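Local coordinates for leucine aminopeptidase 1, chloroplastic (Solanum lycopersicum, PDB 5D8N), which removes N-terminal amino acids, leucine by preference, from peptides as a metal-dependent homohexameric aminopeptidase of the M17 family and also acts as a chaperone, at residues Glu438-Leu450 with Gly516-Asn529. The protein carries 1 engineered substitution. Residues are numbered along the deposited sequence; the frame is centred on the assembly and turned at random.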
loop_
_atom_site.group_PDB
_atom_site.type_symbol
_atom_site.label_atom_id
_atom_site.label_comp_id
_atom_site.label_asym_id
_atom_site.label_seq_id
_atom_site.Cartn_x
_atom_site.Cartn_y
_atom_site.Cartn_z
ATOM N N GLU A 438 1.507 -4.348 -43.278
ATOM C CA GLU A 438 0.152 -4.741 -43.663
ATOM C C GLU A 438 -0.856 -4.295 -42.587
ATOM O O GLU A 438 -1.953 -3.835 -42.909
ATOM C CB GLU A 438 0.031 -6.256 -43.825
ATOM C CG GLU A 438 0.632 -6.888 -45.075
ATOM C CD GLU A 438 0.544 -8.419 -45.080
ATOM O OE1 GLU A 438 -0.291 -9.046 -44.391
ATOM O OE2 GLU A 438 1.407 -9.051 -45.716
ATOM N N VAL A 439 -0.509 -4.488 -41.311
ATOM C CA VAL A 439 -1.458 -4.223 -40.228
ATOM C C VAL A 439 -1.614 -2.717 -40.025
ATOM O O VAL A 439 -2.737 -2.228 -39.907
ATOM C CB VAL A 439 -1.090 -4.961 -38.928
ATOM C CG1 VAL A 439 -1.941 -4.497 -37.753
ATOM C CG2 VAL A 439 -1.286 -6.457 -39.127
ATOM N N VAL A 440 -0.521 -1.983 -40.157
ATOM C CA VAL A 440 -0.586 -0.527 -40.109
ATOM C C VAL A 440 -1.446 0.035 -41.250
ATOM O O VAL A 440 -2.281 0.918 -41.033
ATOM C CB VAL A 440 0.824 0.092 -40.170
ATOM C CG1 VAL A 440 0.756 1.588 -40.473
ATOM C CG2 VAL A 440 1.544 -0.124 -38.860
ATOM N N GLU A 441 -1.310 -0.520 -42.451
ATOM C CA GLU A 441 -2.148 -0.084 -43.569
ATOM C C GLU A 441 -3.621 -0.460 -43.374
ATOM O O GLU A 441 -4.518 0.315 -43.702
ATOM C CB GLU A 441 -1.606 -0.641 -44.885
ATOM C CG GLU A 441 -0.337 0.078 -45.361
ATOM C CD GLU A 441 0.420 -0.623 -46.496
ATOM O OE1 GLU A 441 -0.084 -1.632 -47.046
ATOM O OE2 GLU A 441 1.570 -0.213 -46.783
ATOM N N ALA A 442 -3.873 -1.630 -42.795
ATOM C CA ALA A 442 -5.257 -2.039 -42.563
ATOM C C ALA A 442 -5.929 -1.110 -41.559
ATOM O O ALA A 442 -7.086 -0.748 -41.743
ATOM C CB ALA A 442 -5.304 -3.479 -42.073
ATOM N N ALA A 443 -5.168 -0.648 -40.571
ATOM C CA ALA A 443 -5.698 0.240 -39.549
ATOM C C ALA A 443 -5.914 1.649 -40.080
ATOM O O ALA A 443 -6.850 2.339 -39.686
ATOM C CB ALA A 443 -4.774 0.285 -38.344
ATOM N N GLU A 444 -5.016 2.081 -40.954
ATOM C CA GLU A 444 -5.207 3.307 -41.691
ATOM C C GLU A 444 -6.513 3.294 -42.498
ATOM O O GLU A 444 -7.266 4.257 -42.448
ATOM C CB GLU A 444 -3.995 3.538 -42.595
ATOM C CG GLU A 444 -4.003 4.804 -43.437
ATOM C CD GLU A 444 -3.728 6.054 -42.623
ATOM O OE1 GLU A 444 -3.001 5.950 -41.607
ATOM O OE2 GLU A 444 -4.268 7.125 -42.985
ATOM N N ALA A 445 -6.828 2.177 -43.159
ATOM C CA ALA A 445 -8.079 2.047 -43.886
ATOM C C ALA A 445 -9.301 1.957 -42.971
ATOM O O ALA A 445 -10.311 2.604 -43.226
ATOM C CB ALA A 445 -8.029 0.860 -44.854
ATOM N N SER A 446 -9.213 1.217 -41.870
ATOM C CA SER A 446 -10.344 1.070 -40.958
ATOM C C SER A 446 -10.565 2.288 -40.064
ATOM O O SER A 446 -11.652 2.509 -39.540
ATOM C CB SER A 446 -10.096 -0.136 -40.065
ATOM O OG SER A 446 -9.059 0.088 -39.120
ATOM N N GLY A 447 -9.523 3.072 -39.834
ATOM C CA GLY A 447 -9.623 4.175 -38.910
ATOM C C GLY A 447 -9.268 3.842 -37.476
ATOM O O GLY A 447 -9.263 4.733 -36.631
ATOM N N GLU A 448 -8.894 2.592 -37.204
ATOM C CA GLU A 448 -8.565 2.178 -35.842
ATOM C C GLU A 448 -7.129 2.582 -35.487
ATOM O O GLU A 448 -6.247 2.648 -36.344
ATOM C CB GLU A 448 -8.787 0.677 -35.687
ATOM C CG GLU A 448 -10.253 0.292 -35.799
ATOM C CD GLU A 448 -10.584 -1.087 -35.211
ATOM O OE1 GLU A 448 -9.995 -2.095 -35.657
ATOM O OE2 GLU A 448 -11.578 -1.184 -34.455
ATOM N N LYS A 449 -6.880 2.809 -34.203
ATOM C CA LYS A 449 -5.580 3.301 -33.725
ATOM C C LYS A 449 -4.742 2.187 -33.135
ATOM O O LYS A 449 -5.166 1.510 -32.193
ATOM C CB LYS A 449 -5.741 4.368 -32.645
ATOM C CG LYS A 449 -6.468 5.621 -33.100
ATOM C CD LYS A 449 -6.678 6.575 -31.928
ATOM C CE LYS A 449 -7.580 7.704 -32.413
ATOM N NZ LYS A 449 -7.526 8.938 -31.598
ATOM N N LEU A 450 -3.523 2.066 -33.668
ATOM C CA LEU A 450 -2.531 1.135 -33.157
ATOM C C LEU A 450 -1.129 1.646 -33.441
ATOM O O LEU A 450 -0.933 2.555 -34.247
ATOM C CB LEU A 450 -2.765 -0.287 -33.709
ATOM C CG LEU A 450 -2.814 -0.537 -35.213
ATOM C CD1 LEU A 450 -1.425 -0.528 -35.831
ATOM C CD2 LEU A 450 -3.475 -1.863 -35.515
ATOM N N GLY A 516 -15.943 -3.098 -29.580
ATOM C CA GLY A 516 -15.750 -4.005 -30.697
ATOM C C GLY A 516 -14.525 -3.637 -31.508
ATOM O O GLY A 516 -14.417 -4.001 -32.692
ATOM N N TYR A 517 -13.591 -2.932 -30.867
ATOM C CA TYR A 517 -12.294 -2.660 -31.453
ATOM C C TYR A 517 -11.678 -3.912 -32.048
ATOM O O TYR A 517 -11.571 -4.939 -31.390
ATOM C CB TYR A 517 -11.347 -2.046 -30.419
ATOM C CG TYR A 517 -9.970 -1.761 -30.963
ATOM C CD1 TYR A 517 -8.980 -2.734 -30.959
ATOM C CD2 TYR A 517 -9.627 -0.495 -31.398
ATOM C CE1 TYR A 517 -7.749 -2.501 -31.550
ATOM C CE2 TYR A 517 -8.350 -0.206 -31.839
ATOM C CZ TYR A 517 -7.435 -1.224 -31.979
ATOM O OH TYR A 517 -6.171 -0.922 -32.444
ATOM N N GLY A 518 -11.102 -3.748 -33.229
ATOM C CA GLY A 518 -10.317 -4.776 -33.882
ATOM C C GLY A 518 -11.025 -5.318 -35.117
ATOM O O GLY A 518 -10.353 -5.786 -36.048
ATOM N N VAL A 519 -12.355 -5.432 -35.062
ATOM C CA VAL A 519 -13.092 -6.122 -36.115
ATOM C C VAL A 519 -12.774 -5.473 -37.440
ATOM O O VAL A 519 -12.404 -6.147 -38.395
ATOM C CB VAL A 519 -14.608 -6.111 -35.863
ATOM C CG1 VAL A 519 -15.357 -6.661 -37.049
ATOM C CG2 VAL A 519 -14.952 -6.930 -34.632
ATOM N N SER A 520 -12.940 -4.167 -37.532
ATOM C CA SER A 520 -12.787 -3.506 -38.827
ATOM C C SER A 520 -11.382 -3.656 -39.373
ATOM O O SER A 520 -11.187 -3.815 -40.578
ATOM C CB SER A 520 -13.211 -2.029 -38.764
ATOM O OG SER A 520 -12.438 -1.351 -37.771
ATOM N N THR A 521 -10.383 -3.532 -38.507
ATOM C CA THR A 521 -9.001 -3.676 -38.941
ATOM C C THR A 521 -8.713 -5.105 -39.442
ATOM O O THR A 521 -8.070 -5.305 -40.490
ATOM C CB THR A 521 -8.014 -3.270 -37.829
ATOM O OG1 THR A 521 -8.221 -1.895 -37.480
ATOM C CG2 THR A 521 -6.578 -3.452 -38.253
ATOM N N LEU A 522 -9.192 -6.104 -38.709
ATOM C CA LEU A 522 -8.985 -7.472 -39.137
ATOM C C LEU A 522 -9.631 -7.766 -40.494
ATOM O O LEU A 522 -9.065 -8.476 -41.333
ATOM C CB LEU A 522 -9.494 -8.461 -38.095
ATOM C CG LEU A 522 -8.757 -8.440 -36.743
ATOM C CD1 LEU A 522 -9.385 -9.434 -35.784
ATOM C CD2 LEU A 522 -7.263 -8.643 -36.862
ATOM N N VAL A 523 -10.845 -7.274 -40.678
ATOM C CA VAL A 523 -11.531 -7.451 -41.944
ATOM C C VAL A 523 -10.709 -6.818 -43.068
ATOM O O VAL A 523 -10.529 -7.443 -44.132
ATOM C CB VAL A 523 -12.964 -6.894 -41.925
ATOM C CG1 VAL A 523 -13.550 -6.830 -43.337
ATOM C CG2 VAL A 523 -13.829 -7.747 -41.014
ATOM N N GLU A 524 -10.281 -5.573 -42.866
ATOM C CA GLU A 524 -9.467 -4.912 -43.887
ATOM C C GLU A 524 -8.221 -5.726 -44.163
ATOM O O GLU A 524 -7.783 -5.834 -45.306
ATOM C CB GLU A 524 -9.070 -3.492 -43.494
ATOM C CG GLU A 524 -10.213 -2.487 -43.598
ATOM C CD GLU A 524 -10.683 -2.227 -45.033
ATOM O OE1 GLU A 524 -9.873 -2.374 -45.977
ATOM O OE2 GLU A 524 -11.827 -1.744 -45.180
ATOM N N TRP A 525 -7.587 -6.244 -43.119
ATOM C CA TRP A 525 -6.354 -6.987 -43.315
ATOM C C TRP A 525 -6.596 -8.249 -44.147
ATOM O O TRP A 525 -5.814 -8.599 -45.023
ATOM C CB TRP A 525 -5.745 -7.369 -41.961
ATOM C CG TRP A 525 -4.508 -8.214 -42.073
ATOM C CD1 TRP A 525 -3.278 -7.811 -42.513
ATOM C CD2 TRP A 525 -4.403 -9.611 -41.815
ATOM N NE1 TRP A 525 -2.376 -8.835 -42.377
ATOM C CE2 TRP A 525 -3.052 -9.966 -42.013
ATOM C CE3 TRP A 525 -5.279 -10.564 -41.282
ATOM C CZ2 TRP A 525 -2.566 -11.240 -41.729
ATOM C CZ3 TRP A 525 -4.807 -11.847 -41.033
ATOM C CH2 TRP A 525 -3.450 -12.160 -41.227
ATOM N N VAL A 526 -7.633 -9.006 -43.808
ATOM C CA VAL A 526 -7.984 -10.202 -44.587
ATOM C C VAL A 526 -8.222 -9.865 -46.053
ATOM O O VAL A 526 -7.717 -10.555 -46.939
ATOM C CB VAL A 526 -9.230 -10.919 -44.002
ATOM C CG1 VAL A 526 -9.765 -11.987 -44.938
ATOM C CG2 VAL A 526 -8.864 -11.539 -42.665
ATOM N N LEU A 527 -8.988 -8.802 -46.290
ATOM C CA LEU A 527 -9.339 -8.384 -47.635
ATOM C C LEU A 527 -8.158 -7.895 -48.459
ATOM O O LEU A 527 -8.160 -8.041 -49.678
ATOM C CB LEU A 527 -10.361 -7.265 -47.585
ATOM C CG LEU A 527 -11.758 -7.760 -47.202
ATOM C CD1 LEU A 527 -12.750 -6.618 -47.357
ATOM C CD2 LEU A 527 -12.183 -8.930 -48.059
ATOM N N ARG A 528 -7.134 -7.362 -47.800
ATOM C CA ARG A 528 -5.990 -6.824 -48.521
ATOM C C ARG A 528 -4.969 -7.931 -48.746
ATOM O O ARG A 528 -3.937 -7.712 -49.346
ATOM C CB ARG A 528 -5.373 -5.657 -47.754
ATOM C CG ARG A 528 -6.179 -4.371 -47.935
ATOM C CD ARG A 528 -6.096 -3.355 -46.787
ATOM N NE ARG A 528 -7.219 -2.414 -46.875
ATOM C CZ ARG A 528 -7.252 -1.334 -47.661
ATOM N NH1 ARG A 528 -6.148 -0.897 -48.265
ATOM N NH2 ARG A 528 -8.388 -0.658 -47.817
ATOM N N ASN A 529 -5.207 -9.102 -48.173
ATOM C CA ASN A 529 -4.410 -10.267 -48.533
ATOM C C ASN A 529 -4.971 -10.969 -49.763
ATOM O O ASN A 529 -4.977 -12.199 -49.855
ATOM C CB ASN A 529 -4.405 -11.264 -47.389
ATOM C CG ASN A 529 -3.229 -11.058 -46.473
ATOM O OD1 ASN A 529 -2.147 -11.576 -46.714
ATOM N ND2 ASN A 529 -3.446 -10.320 -45.401
ATOM O OXT ASN A 529 -5.568 -10.303 -50.609
HETATM O O HOH W 1 -13.189 1.197 -37.549
HETATM O O HOH W 2 -13.893 -2.496 -35.064
#
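Glu-448 sets its carboxylate against the N-terminal end of helix 519-527. Glu-448 OE2 takes the N-H of Gly-518, the N-cap residue, at 2.9 Å and almost straight (174°). Glu-448 OE1 accepts twice from Thr-521: Thr-521 OG1 meets the anti lone pair of OE1 at 2.6 Å, the backbone N comes from above the carboxylate plane. With OG1 anti to the carbonyl carbon (chi1 -61°), Thr-521 OG1 also accepts from Ser-446 OG at 2.7 Å, and the Thr-521 side chain sits as a knob among Val-439, Ala-442, Ala-443 and Ser-446. Cut back to an alanine, Glu-448 would probably leave Gly-518 N-H and Thr-521 N-H and OG1 without their acceptor. Tyr-517 OH donates to Lys-449 O at 2.6 Å. Small Ala-442 permits close approach: the axes of 438-446 and 519-527 pass 8.1 Å apart, their directions 120° apart. The outer side meets solvent: Ala-445 CB covers one face of the exposed Arg-528 guanidinium, which grips Glu-524 OE1 side-on while OE2 bonds Tyr-205 OH, and a water links Ser-446 O to Ser-520 OG. This helix pair packs within the M17 catalytic domain, away from its metal and active sites; Val-439 and Trp-525 touch strand 406-411, Leu-522 and Trp-525 strand 293-305, and Val-519, Ser-520 and Val-523 helix 197-221.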